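Side-chain contacts in heme oxygenase (Leptospira interrogans, PDB 5KZL), which catalyses the oxygen-dependent opening of the heme ring, giving biliverdin, carbon monoxide and free iron: residues A[44-47]-A[48-51]; A[105-108]-A[109-113]; A[195-198]-A[199-203]; A[203-206]-A[207-210]. The protein carries 1 engineered substitution. All coordinates share one frame; numbering follows the deposited sequence. Where two conformers were deposited one is given.

Contact 1: residues A[44-47]-A[48-51]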
# COMPACT_ATOMS: atom_id res chain seq x y z
N TYR A 44 -14.80 -4.81 6.12
CA TYR A 44 -14.18 -3.95 5.12
C TYR A 44 -13.69 -2.62 5.73
O TYR A 44 -12.59 -2.16 5.43
CB TYR A 44 -15.14 -3.70 3.93
CG TYR A 44 -14.44 -2.93 2.83
CD1 TYR A 44 -13.48 -3.55 2.02
CD2 TYR A 44 -14.73 -1.59 2.60
CE1 TYR A 44 -12.83 -2.85 1.01
CE2 TYR A 44 -14.06 -0.87 1.60
CZ TYR A 44 -13.12 -1.51 0.81
OH TYR A 44 -12.44 -0.81 -0.16
N ALA A 45 -14.53 -2.00 6.58
CA ALA A 45 -14.20 -0.74 7.26
C ALA A 45 -12.96 -0.88 8.18
O ALA A 45 -12.10 0.00 8.16
CB ALA A 45 -15.41 -0.22 8.02
N ARG A 46 -12.85 -2.01 8.94
CA ARG A 46 -11.70 -2.30 9.81
C ARG A 46 -10.44 -2.47 8.95
O ARG A 46 -9.36 -2.01 9.35
CB ARG A 46 -11.96 -3.53 10.70
CG ARG A 46 -13.13 -3.33 11.67
CD ARG A 46 -13.28 -4.46 12.69
NE ARG A 46 -13.89 -5.66 12.13
CZ ARG A 46 -15.20 -5.86 12.03
NH1 ARG A 46 -16.05 -4.93 12.43
NH2 ARG A 46 -15.67 -7.00 11.53
N HIS A 47 -10.59 -3.06 7.76
CA HIS A 47 -9.52 -3.25 6.80
C HIS A 47 -9.01 -1.84 6.36
O HIS A 47 -7.79 -1.62 6.37
CB HIS A 47 -10.07 -4.11 5.64
CG HIS A 47 -9.51 -3.83 4.29
ND1 HIS A 47 -8.38 -4.49 3.84
CD2 HIS A 47 -9.99 -3.06 3.29
CE1 HIS A 47 -8.20 -4.08 2.60
NE2 HIS A 47 -9.12 -3.19 2.24
N LEU A 48 -9.92 -0.88 6.07
CA LEU A 48 -9.53 0.51 5.75
C LEU A 48 -8.85 1.20 6.93
O LEU A 48 -7.97 2.02 6.70
CB LEU A 48 -10.71 1.39 5.24
CG LEU A 48 -11.46 0.93 3.99
CD1 LEU A 48 -12.74 1.74 3.79
CD2 LEU A 48 -10.59 0.97 2.74
N GLU A 49 -9.26 0.89 8.17
CA GLU A 49 -8.64 1.51 9.35
C GLU A 49 -7.19 1.14 9.44
O GLU A 49 -6.37 2.02 9.70
CB GLU A 49 -9.32 1.07 10.63
CG GLU A 49 -10.72 1.63 10.75
CD GLU A 49 -11.44 1.13 11.98
OE1 GLU A 49 -10.94 0.19 12.63
OE2 GLU A 49 -12.50 1.70 12.30
N ALA A 50 -6.87 -0.16 9.25
CA ALA A 50 -5.49 -0.65 9.29
C ALA A 50 -4.66 0.06 8.21
O ALA A 50 -3.57 0.51 8.51
CB ALA A 50 -5.46 -2.16 9.09
N PHE A 51 -5.21 0.21 6.98
CA PHE A 51 -4.53 0.92 5.89
C PHE A 51 -4.37 2.40 6.22
O PHE A 51 -3.32 2.96 5.93
CB PHE A 51 -5.25 0.73 4.55
CG PHE A 51 -4.95 -0.58 3.85
CD1 PHE A 51 -3.73 -1.23 4.02
CD2 PHE A 51 -5.86 -1.12 2.94
CE1 PHE A 51 -3.45 -2.42 3.35
CE2 PHE A 51 -5.56 -2.28 2.23
CZ PHE A 51 -4.37 -2.94 2.46

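Contact 2: residues A[105-108]-A[109-113]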
# COMPACT_ATOMS: atom_id res chain seq x y z
N VAL A 105 -3.12 -4.65 16.78
CA VAL A 105 -1.79 -5.20 17.08
C VAL A 105 -0.91 -5.30 15.79
O VAL A 105 0.21 -4.78 15.76
CB VAL A 105 -1.92 -6.56 17.84
CG1 VAL A 105 -0.60 -7.34 17.86
CG2 VAL A 105 -2.42 -6.34 19.27
N ALA A 106 -1.43 -5.95 14.73
CA ALA A 106 -0.70 -6.13 13.47
C ALA A 106 -0.45 -4.79 12.78
O ALA A 106 0.59 -4.64 12.16
CB ALA A 106 -1.45 -7.07 12.54
N THR A 107 -1.38 -3.81 12.93
CA THR A 107 -1.24 -2.48 12.35
C THR A 107 -0.07 -1.75 13.06
O THR A 107 0.77 -1.15 12.39
CB THR A 107 -2.56 -1.70 12.40
OG1 THR A 107 -3.53 -2.40 11.61
CG2 THR A 107 -2.42 -0.26 11.87
N GLN A 108 -0.03 -1.83 14.40
CA GLN A 108 1.04 -1.24 15.23
C GLN A 108 2.44 -1.77 14.89
O GLN A 108 3.40 -1.00 14.89
CB GLN A 108 0.73 -1.49 16.72
CG GLN A 108 -0.38 -0.62 17.28
CD GLN A 108 -0.67 -1.00 18.71
OE1 GLN A 108 0.25 -1.14 19.53
NE2 GLN A 108 -1.94 -1.21 19.04
N ASP A 109 2.55 -3.08 14.61
CA ASP A 109 3.83 -3.68 14.27
C ASP A 109 4.30 -3.21 12.91
O ASP A 109 5.50 -3.00 12.70
CB ASP A 109 3.75 -5.20 14.36
CG ASP A 109 3.56 -5.71 15.79
OD1 ASP A 109 3.79 -4.92 16.75
OD2 ASP A 109 3.20 -6.88 15.94
N TYR A 110 3.34 -3.01 11.99
CA TYR A 110 3.59 -2.54 10.63
C TYR A 110 4.08 -1.08 10.71
O TYR A 110 5.16 -0.80 10.20
CB TYR A 110 2.31 -2.69 9.77
CG TYR A 110 2.43 -2.59 8.26
CD1 TYR A 110 3.51 -1.93 7.66
CD2 TYR A 110 1.43 -3.09 7.42
CE1 TYR A 110 3.60 -1.79 6.27
CE2 TYR A 110 1.51 -2.95 6.04
CZ TYR A 110 2.60 -2.32 5.47
OH TYR A 110 2.63 -2.13 4.10
N VAL A 111 3.37 -0.20 11.43
CA VAL A 111 3.74 1.21 11.63
C VAL A 111 5.13 1.31 12.30
O VAL A 111 5.97 2.13 11.90
CB VAL A 111 2.60 1.96 12.41
CG1 VAL A 111 3.05 3.33 12.92
CG2 VAL A 111 1.34 2.09 11.55
N GLN A 112 5.40 0.46 13.30
CA GLN A 112 6.71 0.44 13.95
C GLN A 112 7.80 0.12 12.92
O GLN A 112 8.86 0.75 12.94
CB GLN A 112 6.72 -0.63 15.05
CG GLN A 112 8.11 -0.85 15.66
CD GLN A 112 8.54 0.23 16.64
OE1 GLN A 112 8.03 1.35 16.66
NE2 GLN A 112 9.51 -0.11 17.47
N ARG A 113 7.54 -0.86 12.04
CA ARG A 113 8.52 -1.22 11.03
C ARG A 113 8.81 -0.03 10.15
O ARG A 113 9.98 0.27 9.94
CB ARG A 113 8.09 -2.44 10.20
CG ARG A 113 9.10 -2.81 9.11
CD ARG A 113 10.34 -3.41 9.70
NE ARG A 113 11.19 -4.06 8.70
CZ ARG A 113 11.88 -5.16 8.96
NH1 ARG A 113 11.82 -5.74 10.15
NH2 ARG A 113 12.64 -5.71 8.01

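Contact 3: residues A[195-198]-A[199-203]. With HEM (protoporphyrin IX containing Fe), chain B.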
# COMPACT_ATOMS: atom_id res chain seq x y z
N LEU A 195 14.87 -5.96 -1.89
CA LEU A 195 14.05 -7.17 -2.08
C LEU A 195 13.67 -7.82 -0.71
O LEU A 195 12.50 -8.16 -0.49
CB LEU A 195 14.76 -8.16 -3.03
CG LEU A 195 14.10 -9.53 -3.24
CD1 LEU A 195 12.67 -9.39 -3.80
CD2 LEU A 195 14.97 -10.41 -4.15
N ALA A 196 14.64 -7.97 0.22
CA ALA A 196 14.41 -8.53 1.56
C ALA A 196 13.35 -7.70 2.32
O ALA A 196 12.41 -8.27 2.89
CB ALA A 196 15.72 -8.56 2.33
N GLU A 197 13.42 -6.36 2.20
CA GLU A 197 12.42 -5.49 2.83
C GLU A 197 11.02 -5.69 2.21
O GLU A 197 10.05 -5.81 2.95
CB GLU A 197 12.84 -4.02 2.84
CG GLU A 197 11.95 -3.13 3.74
CD GLU A 197 11.92 -3.45 5.23
OE1 GLU A 197 12.79 -4.23 5.68
OE2 GLU A 197 11.04 -2.92 5.94
N SER A 198 10.95 -5.79 0.88
CA SER A 198 9.69 -6.00 0.15
C SER A 198 9.00 -7.28 0.64
O SER A 198 7.79 -7.27 0.89
CB SER A 198 9.94 -6.06 -1.36
OG SER A 198 10.51 -4.84 -1.81
N LYS A 199 9.77 -8.37 0.83
CA LYS A 199 9.21 -9.62 1.37
C LYS A 199 8.60 -9.43 2.76
O LYS A 199 7.51 -9.96 3.04
CB LYS A 199 10.27 -10.71 1.39
CG LYS A 199 10.68 -11.14 -0.01
CD LYS A 199 11.84 -12.11 0.06
CE LYS A 199 12.24 -12.58 -1.30
NZ LYS A 199 11.46 -13.77 -1.70
N GLN A 200 9.28 -8.64 3.62
CA GLN A 200 8.83 -8.31 4.97
C GLN A 200 7.53 -7.52 4.90
O GLN A 200 6.60 -7.79 5.67
CB GLN A 200 9.90 -7.44 5.68
CG GLN A 200 10.71 -8.15 6.75
CD GLN A 200 9.85 -8.76 7.81
OE1 GLN A 200 9.26 -8.09 8.69
NE2 GLN A 200 9.72 -10.04 7.72
N VAL A 201 7.44 -6.57 3.96
CA VAL A 201 6.23 -5.75 3.77
C VAL A 201 5.06 -6.67 3.39
O VAL A 201 3.99 -6.52 3.98
CB VAL A 201 6.39 -4.58 2.76
CG1 VAL A 201 5.12 -3.73 2.68
CG2 VAL A 201 7.57 -3.69 3.13
N PHE A 202 5.26 -7.62 2.44
CA PHE A 202 4.18 -8.55 2.08
C PHE A 202 3.71 -9.29 3.33
O PHE A 202 2.50 -9.42 3.54
CB PHE A 202 4.59 -9.56 0.99
CG PHE A 202 4.37 -9.06 -0.42
CD1 PHE A 202 3.10 -9.10 -1.00
CD2 PHE A 202 5.43 -8.59 -1.19
CE1 PHE A 202 2.89 -8.62 -2.31
CE2 PHE A 202 5.23 -8.12 -2.49
CZ PHE A 202 3.96 -8.12 -3.04
N LEU A 203 4.67 -9.73 4.18
CA LEU A 203 4.32 -10.44 5.42
C LEU A 203 3.51 -9.56 6.38
O LEU A 203 2.56 -10.04 7.02
CB LEU A 203 5.60 -10.93 6.12
CG LEU A 203 5.37 -12.00 7.19
CD1 LEU A 203 5.05 -13.39 6.53
CD2 LEU A 203 6.58 -12.12 8.10
CHA HEM B . 0.40 -6.28 -9.17
CHB HEM B . 1.00 -5.83 -4.49
CHC HEM B . -3.14 -8.12 -3.84
CHD HEM B . -4.08 -7.72 -8.40
C1A HEM B . 0.90 -5.96 -7.96
C2A HEM B . 2.20 -5.38 -7.77
C3A HEM B . 2.37 -5.28 -6.45
C4A HEM B . 1.22 -5.76 -5.83
CMA HEM B . 3.53 -4.71 -5.74
CAA HEM B . 3.18 -4.95 -8.83
CBA HEM B . 3.99 -6.13 -9.42
CGA HEM B . 5.03 -5.62 -10.33
O1A HEM B . 6.19 -5.82 -10.09
O2A HEM B . 4.68 -4.99 -11.31
C1B HEM B . -0.08 -6.44 -3.88
C2B HEM B . -0.19 -6.64 -2.44
C3B HEM B . -1.36 -7.29 -2.29
C4B HEM B . -1.94 -7.48 -3.62
CMB HEM B . 0.75 -6.20 -1.37
CAB HEM B . -1.99 -7.75 -1.12
CBB HEM B . -1.27 -7.78 -0.11
C1C HEM B . -3.87 -8.10 -4.98
C2C HEM B . -5.26 -8.36 -5.10
C3C HEM B . -5.51 -8.23 -6.42
C4C HEM B . -4.29 -7.86 -7.08
CMC HEM B . -6.24 -8.69 -3.98
CAC HEM B . -6.81 -8.42 -7.01
CBC HEM B . -7.08 -7.92 -8.15
C1D HEM B . -2.88 -7.39 -9.00
C2D HEM B . -2.70 -7.32 -10.48
C3D HEM B . -1.48 -6.89 -10.68
C4D HEM B . -0.89 -6.72 -9.34
CMD HEM B . -3.74 -7.60 -11.51
CAD HEM B . -0.83 -6.69 -12.02
CBD HEM B . -1.28 -5.47 -12.73
CGD HEM B . -0.61 -5.29 -14.05
O1D HEM B . 0.38 -5.86 -14.33
O2D HEM B . -1.10 -4.51 -14.82
NA HEM B . 0.39 -6.19 -6.75
NB HEM B . -1.10 -7.00 -4.43
NC HEM B . -3.36 -7.83 -6.16
ND HEM B . -1.77 -7.01 -8.40
FE HEM B . -1.45 -7.02 -6.48
O HOH W 1 -2.48 -4.99 -6.34

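Contact 4: residues A[203-206]-A[207-210]. With HEM (protoporphyrin IX containing Fe), chain B.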
# COMPACT_ATOMS: atom_id res chain seq x y z
N LEU A 203 4.67 -9.73 4.18
CA LEU A 203 4.32 -10.44 5.42
C LEU A 203 3.51 -9.56 6.38
O LEU A 203 2.56 -10.04 7.02
CB LEU A 203 5.60 -10.93 6.12
CG LEU A 203 5.37 -12.00 7.19
CD1 LEU A 203 5.05 -13.39 6.53
CD2 LEU A 203 6.58 -12.12 8.10
N LEU A 204 3.88 -8.26 6.46
CA LEU A 204 3.17 -7.33 7.36
C LEU A 204 1.74 -7.10 6.87
O LEU A 204 0.83 -7.03 7.70
CB LEU A 204 3.93 -6.01 7.54
CG LEU A 204 5.24 -6.13 8.38
CD1 LEU A 204 6.16 -4.95 8.09
CD2 LEU A 204 4.95 -6.15 9.85
N ASN A 205 1.53 -7.10 5.54
CA ASN A 205 0.19 -7.01 4.96
C ASN A 205 -0.61 -8.26 5.25
O ASN A 205 -1.78 -8.15 5.60
CB ASN A 205 0.27 -6.73 3.45
CG ASN A 205 0.47 -5.27 3.20
OD1 ASN A 205 -0.50 -4.51 3.14
ND2 ASN A 205 1.72 -4.80 3.27
N GLN A 206 0.01 -9.47 5.14
CA GLN A 206 -0.65 -10.74 5.48
C GLN A 206 -1.08 -10.70 6.96
O GLN A 206 -2.16 -11.19 7.29
CB GLN A 206 0.29 -11.94 5.26
CG GLN A 206 0.72 -12.14 3.82
CD GLN A 206 1.55 -13.39 3.58
OE1 GLN A 206 1.25 -14.48 4.08
NE2 GLN A 206 2.58 -13.27 2.73
N GLY A 207 -0.24 -10.09 7.81
CA GLY A 207 -0.50 -9.91 9.23
C GLY A 207 -1.75 -9.11 9.53
O GLY A 207 -2.59 -9.53 10.34
N ILE A 208 -1.93 -7.97 8.85
CA ILE A 208 -3.13 -7.15 9.05
C ILE A 208 -4.37 -7.86 8.46
O ILE A 208 -5.43 -7.82 9.07
CB ILE A 208 -3.00 -5.66 8.59
CG1 ILE A 208 -2.70 -5.53 7.10
CG2 ILE A 208 -1.97 -4.90 9.45
CD1 ILE A 208 -2.59 -4.07 6.56
N PHE A 209 -4.21 -8.58 7.32
CA PHE A 209 -5.32 -9.33 6.71
C PHE A 209 -5.79 -10.49 7.59
O PHE A 209 -7.00 -10.80 7.62
CB PHE A 209 -5.01 -9.79 5.28
CG PHE A 209 -4.73 -8.70 4.25
CD1 PHE A 209 -5.25 -7.42 4.39
CD2 PHE A 209 -3.95 -8.98 3.13
CE1 PHE A 209 -4.97 -6.43 3.44
CE2 PHE A 209 -3.70 -7.99 2.17
CZ PHE A 209 -4.20 -6.72 2.34
N SER A 210 -4.82 -11.11 8.32
CA SER A 210 -5.02 -12.24 9.25
C SER A 210 -5.98 -11.88 10.38
O SER A 210 -6.61 -12.76 10.96
CB SER A 210 -3.69 -12.69 9.85
OG SER A 210 -3.39 -12.01 11.06
CHA HEM B . 0.40 -6.28 -9.17
CHB HEM B . 1.00 -5.83 -4.49
CHC HEM B . -3.14 -8.12 -3.84
CHD HEM B . -4.08 -7.72 -8.40
C1A HEM B . 0.90 -5.96 -7.96
C2A HEM B . 2.20 -5.38 -7.77
C3A HEM B . 2.37 -5.28 -6.45
C4A HEM B . 1.22 -5.76 -5.83
CMA HEM B . 3.53 -4.71 -5.74
CAA HEM B . 3.18 -4.95 -8.83
CBA HEM B . 3.99 -6.13 -9.42
CGA HEM B . 5.03 -5.62 -10.33
O1A HEM B . 6.19 -5.82 -10.09
O2A HEM B . 4.68 -4.99 -11.31
C1B HEM B . -0.08 -6.44 -3.88
C2B HEM B . -0.19 -6.64 -2.44
C3B HEM B . -1.36 -7.29 -2.29
C4B HEM B . -1.94 -7.48 -3.62
CMB HEM B . 0.75 -6.20 -1.37
CAB HEM B . -1.99 -7.75 -1.12
CBB HEM B . -1.27 -7.78 -0.11
C1C HEM B . -3.87 -8.10 -4.98
C2C HEM B . -5.26 -8.36 -5.10
C3C HEM B . -5.51 -8.23 -6.42
C4C HEM B . -4.29 -7.86 -7.08
CMC HEM B . -6.24 -8.69 -3.98
CAC HEM B . -6.81 -8.42 -7.01
CBC HEM B . -7.08 -7.92 -8.15
C1D HEM B . -2.88 -7.39 -9.00
C2D HEM B . -2.70 -7.32 -10.48
C3D HEM B . -1.48 -6.89 -10.68
C4D HEM B . -0.89 -6.72 -9.34
CMD HEM B . -3.74 -7.60 -11.51
CAD HEM B . -0.83 -6.69 -12.02
CBD HEM B . -1.28 -5.47 -12.73
CGD HEM B . -0.61 -5.29 -14.05
O1D HEM B . 0.38 -5.86 -14.33
O2D HEM B . -1.10 -4.51 -14.82
NA HEM B . 0.39 -6.19 -6.75
NB HEM B . -1.10 -7.00 -4.43
NC HEM B . -3.36 -7.83 -6.16
ND HEM B . -1.77 -7.01 -8.40
FE HEM B . -1.45 -7.02 -6.48
O HOH W 1 -2.48 -4.99 -6.34

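Contact 1: residues A[44-47]-A[48-51]
The rings of H47 and F51, one helical turn apart, form an offset edge-to-face pair. The edge of F51 is directed at the face of H47, with centroids 4.8 Å apart and planes inclined at 67°. F51 CE2 comes nearest, 3.2 Å from H47 CE1, while F51 CD2 lies over the same imidazole face. H47 takes an intermediate chi1 of 148°, a rotation that leaves Y44 O in the plane of the imidazole at its edge.

Apolar contact joins Y44 to L48. L48 CD1 approaches the phenol obliquely and reaches CE2 of Y44 at 3.7 Å, and L48 CD2 stands 3.9 Å from Y44 OH, so both methyls of the leucine fork meet the tyrosine.

Backbone hydrogen bonds hold these positions: L48 N donates to Y44 O at 3.0 Å, and F51 N to H47 O at 3.2 Å, in regular alpha-helical spacing.

Outward, Y44 OH is hydrogen-bonded to Y162 OH and E49 OE2 to W96 NE1. Helix 82-93 sets L85 and F92 against L48, whereas helix 188-210 meets H47 through F209 and F51 through N205 and I208; helix 41-64 thus packs on both.

Contact 2: residues A[105-108]-A[109-113]
With chi1 at 167°, V111 places CG1 across from its own nitrogen and turns CG2 back along the helix, bringing CG2 to 3.4 Å from T107 O. The same carbonyl accepts the amide of V111, with V111 N 2.9 Å from T107 O and an N-H...O angle of 171°, so oxygen and methyl meet beside a nearly straight bond. The two methyl branches lie further apart, at 4.4 Å between T107 CG2 and V111 CG2.

D109 has chi1 -67°, with CG anti to its carbonyl carbon and beside its nitrogen. Its carboxylate thereby doubles back over the first turn, where D109 CG is 3.5 Å from V105 O. D109 lies in the first turns of helix 105-120, where the helix dipole would probably favour its negative charge, although the carboxylate also lies near V105 O. Q112 N donates to Q108 O, and of its side chain CB lies 3.3 Å from that oxygen.

Three polar ends have partners beyond the two segments: T107 OG1 bonds with S104 OG, Q108 NE2 with P103 O, and Y110 OH with N205 ND2.

Helix 41-64 receives T107 on A50 and Y53, Y110 on V54 and V111 on S57. Helix 188-210 is met by A106 and T107 at I208, by Y110 at V201, and by R113 at Q200.

Contact 3: residues A[195-198]-A[199-203]
F202 meets both S198 and the heme: its CD2 lies 3.4 Å from S198 O, while CE1 comes 3.4 Å from the methyl CMB of HEM and 3.7 Å from ring atom C2B. S198 O and CMB of HEM both lie obliquely to the phenyl. The ring sits on the opposite side of the porphyrin plane from the water bound to iron, whose oxygen is 2.3 Å from FE.

The backbone of F202 is held by its N donating to S198 O at 3.0 Å; separately, S198 OG is hydrogen-bonded to I194 O.

Further along, L195 and K199 pack through aliphatic carbons, L195 CG being 4.1 Å from K199 CE. The lysine runs straight as far as CE and bends only at the last torsion (chi4 -88°), taking NZ to a salt bridge with E21 and a hydrogen bond with G17 O. On V201, CG2 leans on E197 O at 3.3 Å. The buried carboxylate of E197 is gripped at both oxygens, OE1 by a salt bridge to R113 and OE2 by a hydrogen bond from H128 NE2.

One edge of the helix thus lines the heme pocket while others are tied to neighbouring helices, an arrangement belonging to the all-helical heme oxygenase fold.

Contact 4: residues A[203-206]-A[207-210]
F209 turns one ring face to the carbonyl of N205 and its edge to the heme, in the last turns of helix 188-210, part of the all-helical heme oxygenase fold. N205 O stands 3.3 Å above the plane of the F209 ring, offset toward the rim, and so meets the pi face while also accepting the backbone N-H of F209, whose N is 3.0 Å away. Perpendicular to that approach, the vinyl group of HEM lies at the ring edge, with CAB in the plane of the phenyl and CBB 3.3 Å from F209 CE2. The phenyl thus meets the vinyl group of HEM edge-on.

I208 and N205 run side by side, pointing the same way. With chi1 at 61°, I208 CG1 falls between its own nitrogen and carbonyl carbon, and this places CG1 3.2 Å from N205 O; the chain then extends, leaving I208 CD1 4.0 Å from N205 OD1. The buried amide of N205 is held at both ends: ND2 bonds to V201 O and has a further partner, Y110, on helix 105-120, while OD1 bonds to R132 NH1, and together these fix its rotation.

Where G207 follows Q206, the helix continues unbroken, G207 N donating to L203 O at 2.9 Å. N205 also touches the cofactor itself, its CB lying 4.0 Å from CBB of the same HEM vinyl.

In the fold
Contacts 3 and 4 follow one another along helix 188-210, share L203, and both touch the heme, with centres 11 Å apart. Contact 1 touches contact 4 alone of these two, with F51 CZ 3.7 Å from F209 CE1, and the F51 side chain is about 6 Å from the heme. Contact 2 makes two polar links to the same helix, a salt bridge of 2.8 Å between R113 NH2 and E197 OE1 in contact 3, and a probable hydrogen bond of 2.9 Å between Y110 OH and N205 ND2 in contact 4. Contacts 1 and 2 meet where A50 CB packs 3.2 Å from T107 OG1. Contacts 1 and 3 stay about 9 Å apart at their nearest atoms.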